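Local coordinates for D-isomer specific 2-hydroxyacid dehydrogenase family protein (Desulfovibrio vulgaris, PDB 5TX7), which probably acts as an NAD-dependent dehydrogenase that interconverts D-2-hydroxyacids and the corresponding 2-oxoacids, at residues E23-L28 against S301-I306; Q105-L110 against R161-I166. All coordinates share one frame; numbering follows the deposited sequence.

Contact 1 of 2, residues E23-L28 against S301-I306; sequences EELGEL and STAANI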
loop_
_atom_site.group_PDB
_atom_site.type_symbol
_atom_site.label_atom_id
_atom_site.label_comp_id
_atom_site.label_asym_id
_atom_site.label_seq_id
_atom_site.Cartn_x
_atom_site.Cartn_y
_atom_site.Cartn_z
ATOM N N GLU A 23 31.586 -12.114 7.904
ATOM C CA GLU A 23 32.410 -12.816 8.901
ATOM C C GLU A 23 33.170 -14.033 8.365
ATOM O O GLU A 23 34.218 -14.370 8.894
ATOM C CB GLU A 23 31.583 -13.216 10.119
ATOM C CG GLU A 23 31.158 -12.020 10.955
ATOM C CD GLU A 23 30.061 -12.317 11.981
ATOM O OE1 GLU A 23 29.145 -13.153 11.723
ATOM O OE2 GLU A 23 30.068 -11.608 12.998
ATOM N N GLU A 24 32.652 -14.666 7.312
ATOM C CA GLU A 24 33.373 -15.740 6.604
ATOM C C GLU A 24 34.692 -15.299 5.957
ATOM O O GLU A 24 35.535 -16.139 5.690
ATOM C CB GLU A 24 32.496 -16.363 5.505
ATOM C CG GLU A 24 31.591 -17.496 5.947
ATOM C CD GLU A 24 30.373 -17.678 5.040
ATOM O OE1 GLU A 24 30.507 -17.472 3.798
ATOM O OE2 GLU A 24 29.284 -18.029 5.582
ATOM N N LEU A 25 34.855 -14.003 5.692
ATOM C CA LEU A 25 35.938 -13.473 4.848
ATOM C C LEU A 25 37.051 -12.755 5.615
ATOM O O LEU A 25 37.975 -12.211 5.005
ATOM C CB LEU A 25 35.336 -12.478 3.847
ATOM C CG LEU A 25 34.152 -12.953 3.018
ATOM C CD1 LEU A 25 33.598 -11.809 2.202
ATOM C CD2 LEU A 25 34.573 -14.086 2.106
ATOM N N GLY A 26 36.954 -12.718 6.939
ATOM C CA GLY A 26 37.923 -12.015 7.755
ATOM C C GLY A 26 37.424 -11.786 9.159
ATOM O O GLY A 26 36.406 -12.324 9.563
ATOM N N GLU A 27 38.172 -10.985 9.899
ATOM C CA GLU A 27 37.822 -10.595 11.254
ATOM C C GLU A 27 37.055 -9.298 11.154
ATOM O O GLU A 27 37.602 -8.301 10.699
ATOM C CB GLU A 27 39.073 -10.429 12.130
ATOM C CG GLU A 27 39.588 -11.731 12.732
ATOM C CD GLU A 27 38.471 -12.572 13.363
ATOM O OE1 GLU A 27 37.766 -12.042 14.258
ATOM O OE2 GLU A 27 38.271 -13.745 12.944
ATOM N N LEU A 28 35.795 -9.315 11.571
ATOM C CA LEU A 28 34.927 -8.146 11.459
ATOM C C LEU A 28 34.742 -7.440 12.788
ATOM O O LEU A 28 34.580 -8.093 13.812
ATOM C CB LEU A 28 33.557 -8.566 10.944
ATOM C CG LEU A 28 32.494 -7.494 10.730
ATOM C CD1 LEU A 28 32.917 -6.495 9.682
ATOM C CD2 LEU A 28 31.231 -8.183 10.293
ATOM N N SER A 301 25.675 -8.737 -1.363
ATOM C CA SER A 301 26.420 -8.048 -2.423
ATOM C C SER A 301 27.706 -7.422 -1.905
ATOM O O SER A 301 28.706 -7.414 -2.606
ATOM C CB SER A 301 25.566 -6.965 -3.094
ATOM O OG SER A 301 24.461 -7.519 -3.792
ATOM N N THR A 302 27.675 -6.900 -0.683
ATOM C CA THR A 302 28.882 -6.428 -0.006
ATOM C C THR A 302 29.889 -7.579 0.241
ATOM O O THR A 302 31.098 -7.391 0.050
ATOM C CB THR A 302 28.517 -5.729 1.311
ATOM O OG1 THR A 302 27.649 -4.621 1.006
ATOM C CG2 THR A 302 29.747 -5.225 2.043
ATOM N N ALA A 303 29.405 -8.754 0.646
ATOM C CA ALA A 303 30.287 -9.927 0.781
ATOM C C ALA A 303 30.895 -10.331 -0.571
ATOM O O ALA A 303 32.087 -10.665 -0.647
ATOM C CB ALA A 303 29.550 -11.102 1.397
ATOM N N ALA A 304 30.082 -10.262 -1.633
ATOM C CA ALA A 304 30.554 -10.547 -3.000
ATOM C C ALA A 304 31.646 -9.600 -3.459
ATOM O O ALA A 304 32.625 -10.048 -4.055
ATOM C CB ALA A 304 29.397 -10.493 -3.979
ATOM N N ASN A 305 31.460 -8.297 -3.183
ATOM C CA ASN A 305 32.461 -7.259 -3.465
ATOM C C ASN A 305 33.800 -7.551 -2.771
ATOM O O ASN A 305 34.859 -7.444 -3.381
ATOM C CB ASN A 305 31.968 -5.868 -2.988
ATOM C CG ASN A 305 30.863 -5.265 -3.867
ATOM O OD1 ASN A 305 30.471 -5.826 -4.881
ATOM N ND2 ASN A 305 30.371 -4.099 -3.473
ATOM N N ILE A 306 33.739 -7.903 -1.486
ATOM C CA ILE A 306 34.935 -8.213 -0.684
ATOM C C ILE A 306 35.594 -9.498 -1.178
ATOM O O ILE A 306 36.817 -9.554 -1.296
ATOM C CB ILE A 306 34.602 -8.349 0.822
ATOM C CG1 ILE A 306 34.099 -7.023 1.398
ATOM C CG2 ILE A 306 35.817 -8.813 1.616
ATOM C CD1 ILE A 306 33.358 -7.182 2.719
#

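Contact 2 of 2, residues Q105-L110 against R161-I166; sequences QHVFAL and RRVGRI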
loop_
_atom_site.group_PDB
_atom_site.type_symbol
_atom_site.label_atom_id
_atom_site.label_comp_id
_atom_site.label_asym_id
_atom_site.label_seq_id
_atom_site.Cartn_x
_atom_site.Cartn_y
_atom_site.Cartn_z
ATOM N N GLN A 105 7.918 -0.303 -4.013
ATOM C CA GLN A 105 6.841 -0.553 -3.064
ATOM C C GLN A 105 6.589 0.589 -2.080
ATOM O O GLN A 105 5.443 0.780 -1.653
ATOM C CB GLN A 105 7.084 -1.856 -2.307
ATOM C CG GLN A 105 6.945 -3.040 -3.252
ATOM C CD GLN A 105 7.210 -4.373 -2.619
ATOM O OE1 GLN A 105 7.025 -4.566 -1.409
ATOM N NE2 GLN A 105 7.648 -5.318 -3.434
ATOM N N HIS A 106 7.633 1.337 -1.708
ATOM C CA HIS A 106 7.426 2.502 -0.832
ATOM C C HIS A 106 6.642 3.645 -1.532
ATOM O O HIS A 106 5.850 4.352 -0.889
ATOM C CB HIS A 106 8.753 3.032 -0.260
ATOM C CG HIS A 106 8.572 3.922 0.924
ATOM N ND1 HIS A 106 8.038 3.475 2.113
ATOM C CD2 HIS A 106 8.834 5.238 1.102
ATOM C CE1 HIS A 106 7.977 4.479 2.972
ATOM N NE2 HIS A 106 8.475 5.555 2.391
ATOM N N VAL A 107 6.852 3.799 -2.845
ATOM C CA VAL A 107 6.068 4.743 -3.656
ATOM C C VAL A 107 4.551 4.481 -3.466
ATOM O O VAL A 107 3.763 5.431 -3.237
ATOM C CB VAL A 107 6.453 4.663 -5.154
ATOM C CG1 VAL A 107 5.440 5.398 -6.061
ATOM C CG2 VAL A 107 7.845 5.207 -5.374
ATOM N N PHE A 108 4.182 3.190 -3.540
ATOM C CA PHE A 108 2.802 2.774 -3.364
ATOM C C PHE A 108 2.311 2.735 -1.911
ATOM O O PHE A 108 1.114 2.929 -1.675
ATOM C CB PHE A 108 2.525 1.460 -4.128
ATOM C CG PHE A 108 2.574 1.652 -5.607
ATOM C CD1 PHE A 108 1.492 2.236 -6.272
ATOM C CD2 PHE A 108 3.728 1.361 -6.328
ATOM C CE1 PHE A 108 1.525 2.480 -7.619
ATOM C CE2 PHE A 108 3.779 1.611 -7.695
ATOM C CZ PHE A 108 2.681 2.177 -8.339
ATOM N N ALA A 109 3.205 2.512 -0.951
ATOM C CA ALA A 109 2.836 2.671 0.450
ATOM C C ALA A 109 2.486 4.144 0.741
ATOM O O ALA A 109 1.480 4.429 1.384
ATOM C CB ALA A 109 3.948 2.201 1.361
ATOM N N LEU A 110 3.284 5.075 0.236
ATOM C CA LEU A 110 2.973 6.515 0.407
ATOM C C LEU A 110 1.677 6.904 -0.325
ATOM O O LEU A 110 0.792 7.548 0.242
ATOM C CB LEU A 110 4.122 7.384 -0.099
ATOM C CG LEU A 110 5.435 7.271 0.690
ATOM C CD1 LEU A 110 6.591 7.839 -0.110
ATOM C CD2 LEU A 110 5.372 7.989 2.019
ATOM N N ARG A 161 10.878 1.530 -13.684
ATOM C CA ARG A 161 10.214 0.459 -14.434
ATOM C C ARG A 161 9.361 -0.420 -13.550
ATOM O O ARG A 161 8.283 -0.849 -13.969
ATOM C CB ARG A 161 11.237 -0.430 -15.129
ATOM C CG ARG A 161 11.917 0.251 -16.299
ATOM C CD ARG A 161 13.172 -0.501 -16.666
ATOM N NE ARG A 161 14.010 0.239 -17.596
ATOM C CZ ARG A 161 15.171 -0.210 -18.064
ATOM N NH1 ARG A 161 15.645 -1.397 -17.671
ATOM N NH2 ARG A 161 15.874 0.527 -18.919
ATOM N N ARG A 162 9.859 -0.697 -12.337
ATOM C CA ARG A 162 9.104 -1.453 -11.321
ATOM C C ARG A 162 7.845 -0.687 -10.931
ATOM O O ARG A 162 6.751 -1.247 -10.892
ATOM C CB ARG A 162 9.977 -1.714 -10.094
ATOM C CG ARG A 162 9.483 -2.777 -9.154
ATOM C CD ARG A 162 9.685 -4.135 -9.782
ATOM N NE ARG A 162 8.409 -4.703 -10.096
ATOM C CZ ARG A 162 8.236 -5.719 -10.933
ATOM N NH1 ARG A 162 7.007 -6.157 -11.176
ATOM N NH2 ARG A 162 9.270 -6.329 -11.530
ATOM N N VAL A 163 7.992 0.612 -10.674
ATOM C CA VAL A 163 6.841 1.429 -10.367
ATOM C C VAL A 163 5.808 1.351 -11.498
ATOM O O VAL A 163 4.606 1.261 -11.240
ATOM C CB VAL A 163 7.241 2.883 -10.063
ATOM C CG1 VAL A 163 6.027 3.802 -10.071
ATOM C CG2 VAL A 163 7.943 2.967 -8.726
ATOM N N GLY A 164 6.273 1.367 -12.741
ATOM C CA GLY A 164 5.384 1.286 -13.892
ATOM C C GLY A 164 4.638 -0.037 -13.979
ATOM O O GLY A 164 3.444 -0.053 -14.257
ATOM N N ARG A 165 5.322 -1.150 -13.744
ATOM C CA ARG A 165 4.638 -2.447 -13.777
ATOM C C ARG A 165 3.527 -2.509 -12.696
ATOM O O ARG A 165 2.406 -2.966 -12.958
ATOM C CB ARG A 165 5.622 -3.635 -13.686
ATOM N N ILE A 166 3.822 -2.008 -11.506
ATOM C CA ILE A 166 2.854 -2.029 -10.419
ATOM C C ILE A 166 1.665 -1.147 -10.784
ATOM O O ILE A 166 0.501 -1.589 -10.685
ATOM C CB ILE A 166 3.492 -1.590 -9.085
ATOM C CG1 ILE A 166 4.534 -2.627 -8.647
ATOM C CG2 ILE A 166 2.430 -1.439 -8.010
ATOM C CD1 ILE A 166 5.525 -2.128 -7.607
#

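Contact 1 of 2, residues E23-L28 against S301-I306
Between Leu25 and its two partners, Ala303 and Ile306, no side-chain ring, amide or carboxylate takes part, and the flat group that is met is the Ala303 peptide, touched at its carbonyl oxygen. Leu25 CD1 comes to 3.4 Å from Ala303 O, a van der Waals approach of a methyl to a backbone oxygen. The rest is aliphatic. Leu25 CD1 lies 3.8 Å from Ile306 CG2. On its other partner, Leu25 CD1 is 4.2 Å from Ala303 CB. One branch of the leucine thus does all the touching. Its reach follows from a chain in which CG sits beside the backbone N (chi1 -52°) and CD1 runs on extended from CA (chi2 174°). On the helix, Ala303 and Ile306 are three residues apart, hence close on one flank, and the methyl spans both. Ile306 offers its CG2 branch and CB, and the two side chains meet at a slant. No hydrogen bond joins the segments.

Gly26, with positive phi, ends the turn that carries the chain from helix 20-23 into strand 27-30, an outermost strand of the five-stranded parallel sheet. Helix and strand form part of the beta-alpha-beta crossover from the neighbouring strand 3-6. Against this unit lies helix 292-310: Ala303 packs on Pro21, and Ile306 on Ile22 and on Leu50 of strand 48-51. Farther round the helix, Asn305 hydrogen-bonds Ser71, Asn94 and Asn316, tying the helix to strand 69-72, to the residue after strand 92-93 and to the loop at Asn316.

Contact 2 of 2, residues Q105-L110 against R161-I166
Helix-on-helix packing, buried and apolar between the side chains, with one backbone oxygen at a ring edge, joins Phe108 and Val107 of helix 100-116 to Ile166 and Val163 of helix 158-169 in the NAD-binding part of the chain. The segment axes approach to 10.0 Å with a crossing angle of -51°, and their nearest alpha carbons belong to Val107 and Val163. Phe108 is the main bridge. Over one face of its ring stands Ile166 CG2, 3.5 Å from the centroid and 19° off the normal, a CH-pi contact displaced toward the rim on the CE2 side. At the ring edge, in plane, lies the backbone oxygen of Val163, 3.6 Å from Phe108 CZ, while Val163 CG1 reaches to 3.9 Å from Phe108 CE2. With CG turned away from the carbonyl carbon (chi1 -68°), the phenylalanine projects across to the second helix. The Phe108 and Ile166 side chains run antiparallel past one another.

The glycines Gly155, Gly157 and Gly160, running from the turn after strand 150-154 into the start of helix 158-169, fit the GxGxxG pattern of a Rossmann fold, probably for the dinucleotide, and Val163 touches them. Both helices rest on the central parallel sheet: Val163 on Ile153, Phe108 on Met151, Val107 on Ile234. A smaller contact sits beside the ring, where Val107 CG2 meets Val163 CG2 at 4.0 Å with the two side chains crossing at about a right angle. The second subunit also reaches this helix pair: its Leu170 packs on Ile166, and its Leu146 N hydrogen-bonds Gln105 OE1.

How the contacts relate
The two contacts share no helix or strand and are packed beside different parallel sheets of one chain, their centres about 31 Å apart and their nearest atoms about 16 Å apart. Both are buried, but contact 1 lies farther out, its centre about 24 Å from that of the chain, and its Leu25 is partly exposed: a turn at the rim of the five-stranded sheet meets a late helix through one methyl. Contact 2 lies about 12 Å from the centre, buries roughly twice the surface and pairs two helices on the seven-stranded sheet through an aromatic face. Neither uses hydrogen bonds between its segments. They differ in assembly too, since the second subunit touches contact 2 but not contact 1.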